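Uncharacterized protein TP-0789 domain-containing protein (Desulfovibrio piger ATCC 29098, PDB 4Z48) is of unknown function but belongs to the LolA-like family, and so may bind lipid or lipoprotein in the manner of outer-membrane lipoprotein-sorting proteins. Local coordinates at residues A[75-81]-A[91-97]; A[99-103]-A[241-245]. One frame throughout, in Å; residues are numbered along the deposited sequence. Where two conformers were deposited one is given.

Interaction 1 is the partly buried pairing of two neighbouring antiparallel strands, 77-82 and 91-96, and interaction 2 is a surface contact about 7 Å away, centre to centre, where the C-terminal segment 241-245 reaches strand 101-104. Strand 91-96 lies between 77-82 and 101-104 in the sheet, and Leu96 N to Leu101 O (2.8 Å) is a probable hydrogen bond joining it to the outer neighbour. Regular backbone bonds and aromatic packing hold the first contact; a valine set against a leucine, a histidine and a water-bridged glutamine makes the smaller second one. The C-terminal segment also touches interaction 1, with Lys77 NZ probably hydrogen-bonded to Ala243 O.

Interaction 1. Residues A[75-81]-A[91-97]; sequences GTKYLVW and DMWVYLP
Trp81 and Trp93 meet edge to face on one side of an antiparallel beta hairpin, strands 77-82 and 91-96, in a LolA-like family protein. Three hydrogen-bonded pairs, Lys77 with Tyr95, Leu79 with Trp93 and Trp81 with Asp91, put their side chains on this face; the non-hydrogen-bonded pairs Tyr78 with Val94 and Val80 with Met92 serve the other. Each hydrogen-bonded pair is closed by two backbone bonds, the shortest being Tyr95 N to Lys77 O at 2.7 Å.

The Trp81 side chain can be followed outward. Trp81 CB packs against Asp91 CB (3.9 Å). With CG beside the backbone N (chi1 -67°), the indole turns one face to Trp93: CG, CD2 and CE2 of Trp81 lie by Trp93 CZ3, CE3 of Trp81 approaches Trp93 CH2 to 3.6 Å and also has Asp91 OD2 nearby, and CZ3 and CH2 of Trp81 both meet Trp93 CH2. The six-membered rings stand at 78° to each other, their centroids 4.9 Å apart. At the indole's polar edge NE1 is hydrogen-bonded to the backbone O of Phe239, while Tyr62 stacks on the ring. Trp93 in turn lies alongside Leu79, its CE3 4.1 Å from Leu79 CG. Asp91 is held through both carboxylate oxygens, OD1 in a salt bridge with Arg104 and OD2 in a hydrogen bond with Tyr83.

On the other face, with Val80 and Met92, Val94 CG2 sits over the Tyr78 ring in a CH-pi contact, 3.7 Å from the centroid. Val94 brings this methyl there by placing CG2 anti to its backbone N. Met92, here selenomethionine, bends at its end to bring CE to Val80 CG2. Near the open end of the hairpin, Gly75 O lies in the plane of the Tyr95 ring, at its edge, 3.3 Å from Tyr95 CD2.

Interaction 2. Residues A[99-103]-A[241-245]; sequences ESLVR and HSALQ
Val102 points its side chain at the C-terminal segment and meets three residues there, each at a different angle. Leu244 crosses it at about a right angle, with CD1 3.9 Å from Val102 CG1 and CB near Val102 CG2. The side chains of His241 and Val102 approach each other from opposite directions: imidazole CE1 and NE2 end at CG1 of Val102, which stands oblique to the ring, His241 NE2 being 4.0 Å away. Gln245 crosses obliquely on the other branch, its OE1 3.4 Å from Val102 CG2. With CG1 anti to the backbone N (chi1 175°), that methyl is put by His241 and Leu244 CD1 and the other, CG2, by Gln245, while Leu244 CB also reaches CG2.

Val102 belongs to strand 101-104, an edge strand within this chain, paired antiparallel with 91-96. At its start the chain forms a G1 beta bulge, Ser100 and Leu101 both facing Leu96 of the neighbouring strand. The C-terminal residues lie against the sheet here, after a short turn in which Leu244 N bonds to His241 O (3.2 Å). Leu244 also packs on Trp93, Lys77 and Leu79, and the His241 ring meets Trp93 edge to face, which ties the segment to the adjoining hairpin.

Beyond CG the chain of Gln245 is extended, carrying its amide out towards the bulge. Gln245 NE2 comes within 3.2 Å of Ser100 O, but the angle is too poor for a hydrogen bond. The amide oxygen of Gln245, OE1, accepts a hydrogen bond from a water 3.1 Å away; that water in turn accepts a weak bond from Val102 N, 3.4 Å from its oxygen.

Interaction 1. Residues A[75-81]-A[91-97]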
# COMPACT_ATOMS: atom_id res chain seq x y z
N GLY A 75 -17.96 -10.98 0.03
CA GLY A 75 -18.63 -10.13 -0.96
C GLY A 75 -18.20 -8.66 -0.94
O GLY A 75 -18.53 -7.91 -1.87
N THR A 76 -17.47 -8.22 0.12
CA THR A 76 -16.98 -6.83 0.16
C THR A 76 -15.95 -6.69 -0.97
O THR A 76 -15.13 -7.57 -1.16
CB THR A 76 -16.37 -6.44 1.53
OG1 THR A 76 -17.27 -6.84 2.57
CG2 THR A 76 -16.05 -4.92 1.64
N LYS A 77 -16.07 -5.61 -1.74
CA LYS A 77 -15.19 -5.32 -2.85
C LYS A 77 -14.75 -3.85 -2.81
O LYS A 77 -15.58 -2.97 -2.59
CB LYS A 77 -15.85 -5.61 -4.20
CG LYS A 77 -16.17 -7.08 -4.48
CD LYS A 77 -17.01 -7.16 -5.73
CE LYS A 77 -17.11 -8.55 -6.28
NZ LYS A 77 -17.67 -8.54 -7.66
N TYR A 78 -13.46 -3.62 -3.02
CA TYR A 78 -12.87 -2.29 -3.16
C TYR A 78 -12.35 -2.12 -4.56
O TYR A 78 -11.61 -2.97 -5.04
CB TYR A 78 -11.72 -2.05 -2.18
CG TYR A 78 -12.18 -1.84 -0.77
CD1 TYR A 78 -12.55 -2.92 0.04
CD2 TYR A 78 -12.19 -0.56 -0.20
CE1 TYR A 78 -12.95 -2.73 1.36
CE2 TYR A 78 -12.59 -0.37 1.12
CZ TYR A 78 -12.93 -1.46 1.90
OH TYR A 78 -13.31 -1.27 3.21
N LEU A 79 -12.76 -1.03 -5.24
CA LEU A 79 -12.29 -0.68 -6.58
C LEU A 79 -11.40 0.57 -6.44
O LEU A 79 -11.84 1.56 -5.87
CB LEU A 79 -13.45 -0.45 -7.56
CG LEU A 79 -13.09 -0.06 -9.01
CD1 LEU A 79 -12.15 -1.07 -9.66
CD2 LEU A 79 -14.34 0.06 -9.86
N VAL A 80 -10.14 0.50 -6.87
CA VAL A 80 -9.23 1.64 -6.74
C VAL A 80 -8.70 2.02 -8.11
O VAL A 80 -8.22 1.15 -8.83
CB VAL A 80 -8.05 1.38 -5.75
CG1 VAL A 80 -7.23 2.65 -5.54
CG2 VAL A 80 -8.51 0.77 -4.42
N TRP A 81 -8.84 3.30 -8.47
CA TRP A 81 -8.30 3.91 -9.69
C TRP A 81 -7.25 4.91 -9.22
O TRP A 81 -7.60 6.01 -8.76
CB TRP A 81 -9.39 4.57 -10.53
CG TRP A 81 -10.38 3.64 -11.16
CD1 TRP A 81 -10.41 2.28 -11.10
CD2 TRP A 81 -11.53 4.04 -11.92
NE1 TRP A 81 -11.50 1.80 -11.78
CE2 TRP A 81 -12.20 2.85 -12.31
CE3 TRP A 81 -12.04 5.28 -12.35
CZ2 TRP A 81 -13.36 2.87 -13.08
CZ3 TRP A 81 -13.20 5.30 -13.11
CH2 TRP A 81 -13.85 4.11 -13.47
N ASP A 91 -9.37 7.62 -7.21
CA ASP A 91 -10.75 7.22 -7.05
C ASP A 91 -10.83 5.89 -6.30
O ASP A 91 -10.08 4.94 -6.54
CB ASP A 91 -11.44 7.11 -8.43
CG ASP A 91 -11.73 8.43 -9.11
OD1 ASP A 91 -12.23 9.34 -8.44
OD2 ASP A 91 -11.47 8.53 -10.33
N MSE A 92 -11.76 5.82 -5.39
CA MSE A 92 -11.94 4.61 -4.61
C MSE A 92 -13.42 4.43 -4.27
O MSE A 92 -14.13 5.40 -3.94
CB MSE A 92 -11.10 4.65 -3.34
CG MSE A 92 -11.22 3.42 -2.47
SE MSE A 92 -10.06 3.51 -0.92
CE MSE A 92 -8.43 3.55 -1.77
N TRP A 93 -13.86 3.19 -4.38
CA TRP A 93 -15.21 2.78 -4.04
C TRP A 93 -15.22 1.45 -3.29
O TRP A 93 -14.36 0.59 -3.49
CB TRP A 93 -16.07 2.63 -5.29
CG TRP A 93 -16.21 3.87 -6.13
CD1 TRP A 93 -17.22 4.78 -6.09
CD2 TRP A 93 -15.39 4.22 -7.25
NE1 TRP A 93 -17.07 5.70 -7.10
CE2 TRP A 93 -15.96 5.38 -7.83
CE3 TRP A 93 -14.23 3.67 -7.82
CZ2 TRP A 93 -15.42 5.98 -8.97
CZ3 TRP A 93 -13.70 4.27 -8.95
CH2 TRP A 93 -14.28 5.42 -9.51
N VAL A 94 -16.22 1.27 -2.45
CA VAL A 94 -16.42 0.01 -1.72
C VAL A 94 -17.85 -0.47 -1.96
O VAL A 94 -18.77 0.34 -1.84
CB VAL A 94 -16.10 0.10 -0.18
CG1 VAL A 94 -16.91 1.19 0.52
CG2 VAL A 94 -16.27 -1.25 0.52
N TYR A 95 -18.01 -1.76 -2.32
CA TYR A 95 -19.31 -2.45 -2.36
C TYR A 95 -19.46 -3.17 -1.00
O TYR A 95 -18.60 -3.98 -0.63
CB TYR A 95 -19.42 -3.43 -3.54
CG TYR A 95 -20.66 -4.28 -3.45
CD1 TYR A 95 -21.89 -3.81 -3.92
CD2 TYR A 95 -20.63 -5.53 -2.82
CE1 TYR A 95 -23.05 -4.56 -3.77
CE2 TYR A 95 -21.79 -6.29 -2.68
CZ TYR A 95 -22.99 -5.81 -3.18
OH TYR A 95 -24.13 -6.56 -3.04
N LEU A 96 -20.51 -2.83 -0.24
CA LEU A 96 -20.81 -3.39 1.08
C LEU A 96 -21.94 -4.43 0.95
O LEU A 96 -23.05 -4.05 0.59
CB LEU A 96 -21.20 -2.28 2.07
CG LEU A 96 -20.11 -1.22 2.34
CD1 LEU A 96 -20.72 0.05 2.96
CD2 LEU A 96 -19.01 -1.76 3.22
N PRO A 97 -21.66 -5.73 1.20
CA PRO A 97 -22.69 -6.76 0.97
C PRO A 97 -23.93 -6.66 1.86
O PRO A 97 -25.00 -7.07 1.41
CB PRO A 97 -21.94 -8.07 1.23
CG PRO A 97 -20.77 -7.67 2.16
CD PRO A 97 -20.37 -6.35 1.60

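Interaction 2. Residues A[99-103]-A[241-245]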
# COMPACT_ATOMS: atom_id res chain seq x y z
N GLU A 99 -25.61 -4.03 2.89
CA GLU A 99 -26.59 -3.06 2.41
C GLU A 99 -26.71 -3.06 0.87
O GLU A 99 -27.52 -2.29 0.33
CB GLU A 99 -26.28 -1.65 2.94
CG GLU A 99 -26.73 -1.43 4.38
CD GLU A 99 -28.23 -1.22 4.58
OE1 GLU A 99 -28.72 -0.12 4.25
OE2 GLU A 99 -28.90 -2.15 5.09
N SER A 100 -25.97 -3.97 0.18
CA SER A 100 -25.95 -4.18 -1.29
C SER A 100 -25.77 -2.80 -1.98
O SER A 100 -26.45 -2.48 -2.96
CB SER A 100 -27.22 -4.90 -1.75
OG SER A 100 -27.41 -6.15 -1.10
N LEU A 101 -24.90 -1.97 -1.38
CA LEU A 101 -24.58 -0.60 -1.77
C LEU A 101 -23.16 -0.43 -2.16
O LEU A 101 -22.30 -1.07 -1.57
CB LEU A 101 -24.80 0.37 -0.58
CG LEU A 101 -26.20 0.88 -0.29
CD1 LEU A 101 -26.17 1.71 0.97
CD2 LEU A 101 -26.72 1.75 -1.45
N VAL A 102 -22.92 0.56 -3.02
CA VAL A 102 -21.60 1.04 -3.43
C VAL A 102 -21.45 2.45 -2.81
O VAL A 102 -22.37 3.25 -2.93
CB VAL A 102 -21.40 1.02 -4.98
CG1 VAL A 102 -20.06 1.64 -5.39
CG2 VAL A 102 -21.54 -0.40 -5.55
N ARG A 103 -20.32 2.73 -2.13
CA ARG A 103 -20.03 4.03 -1.52
C ARG A 103 -18.65 4.49 -1.98
O ARG A 103 -17.73 3.68 -1.99
CB ARG A 103 -20.07 3.94 0.03
CG ARG A 103 -19.69 5.24 0.75
CD ARG A 103 -19.73 5.17 2.28
NE ARG A 103 -18.64 4.39 2.89
CZ ARG A 103 -17.40 4.83 3.12
NH1 ARG A 103 -17.03 6.05 2.71
NH2 ARG A 103 -16.52 4.06 3.73
N HIS A 241 -16.44 -0.00 -13.03
CA HIS A 241 -17.35 0.32 -11.93
C HIS A 241 -18.44 -0.76 -11.78
O HIS A 241 -18.84 -1.04 -10.65
CB HIS A 241 -17.95 1.72 -12.09
CG HIS A 241 -18.41 2.30 -10.79
ND1 HIS A 241 -19.76 2.39 -10.49
CD2 HIS A 241 -17.69 2.74 -9.74
CE1 HIS A 241 -19.82 2.91 -9.27
NE2 HIS A 241 -18.60 3.13 -8.78
N SER A 242 -18.79 -1.45 -12.90
CA SER A 242 -19.74 -2.57 -13.01
C SER A 242 -19.29 -3.84 -12.26
O SER A 242 -20.14 -4.63 -11.88
CB SER A 242 -20.00 -2.93 -14.47
OG SER A 242 -18.84 -3.39 -15.14
N ALA A 243 -17.97 -4.04 -12.06
CA ALA A 243 -17.44 -5.19 -11.32
C ALA A 243 -17.86 -5.13 -9.83
O ALA A 243 -17.83 -6.16 -9.14
CB ALA A 243 -15.93 -5.26 -11.45
N LEU A 244 -18.27 -3.93 -9.34
CA LEU A 244 -18.69 -3.73 -7.95
C LEU A 244 -20.08 -4.35 -7.70
O LEU A 244 -20.12 -5.40 -7.07
CB LEU A 244 -18.63 -2.25 -7.54
CG LEU A 244 -17.21 -1.69 -7.39
CD1 LEU A 244 -17.23 -0.19 -7.29
CD2 LEU A 244 -16.50 -2.27 -6.19
N GLN A 245 -21.19 -3.74 -8.18
CA GLN A 245 -22.52 -4.30 -7.95
C GLN A 245 -22.86 -5.32 -9.04
O GLN A 245 -22.45 -6.48 -8.93
CB GLN A 245 -23.59 -3.19 -7.88
CG GLN A 245 -24.72 -3.52 -6.90
CD GLN A 245 -25.43 -2.32 -6.34
OE1 GLN A 245 -24.83 -1.28 -6.02
NE2 GLN A 245 -26.73 -2.46 -6.13
O HOH W 1 -25.22 1.68 -5.27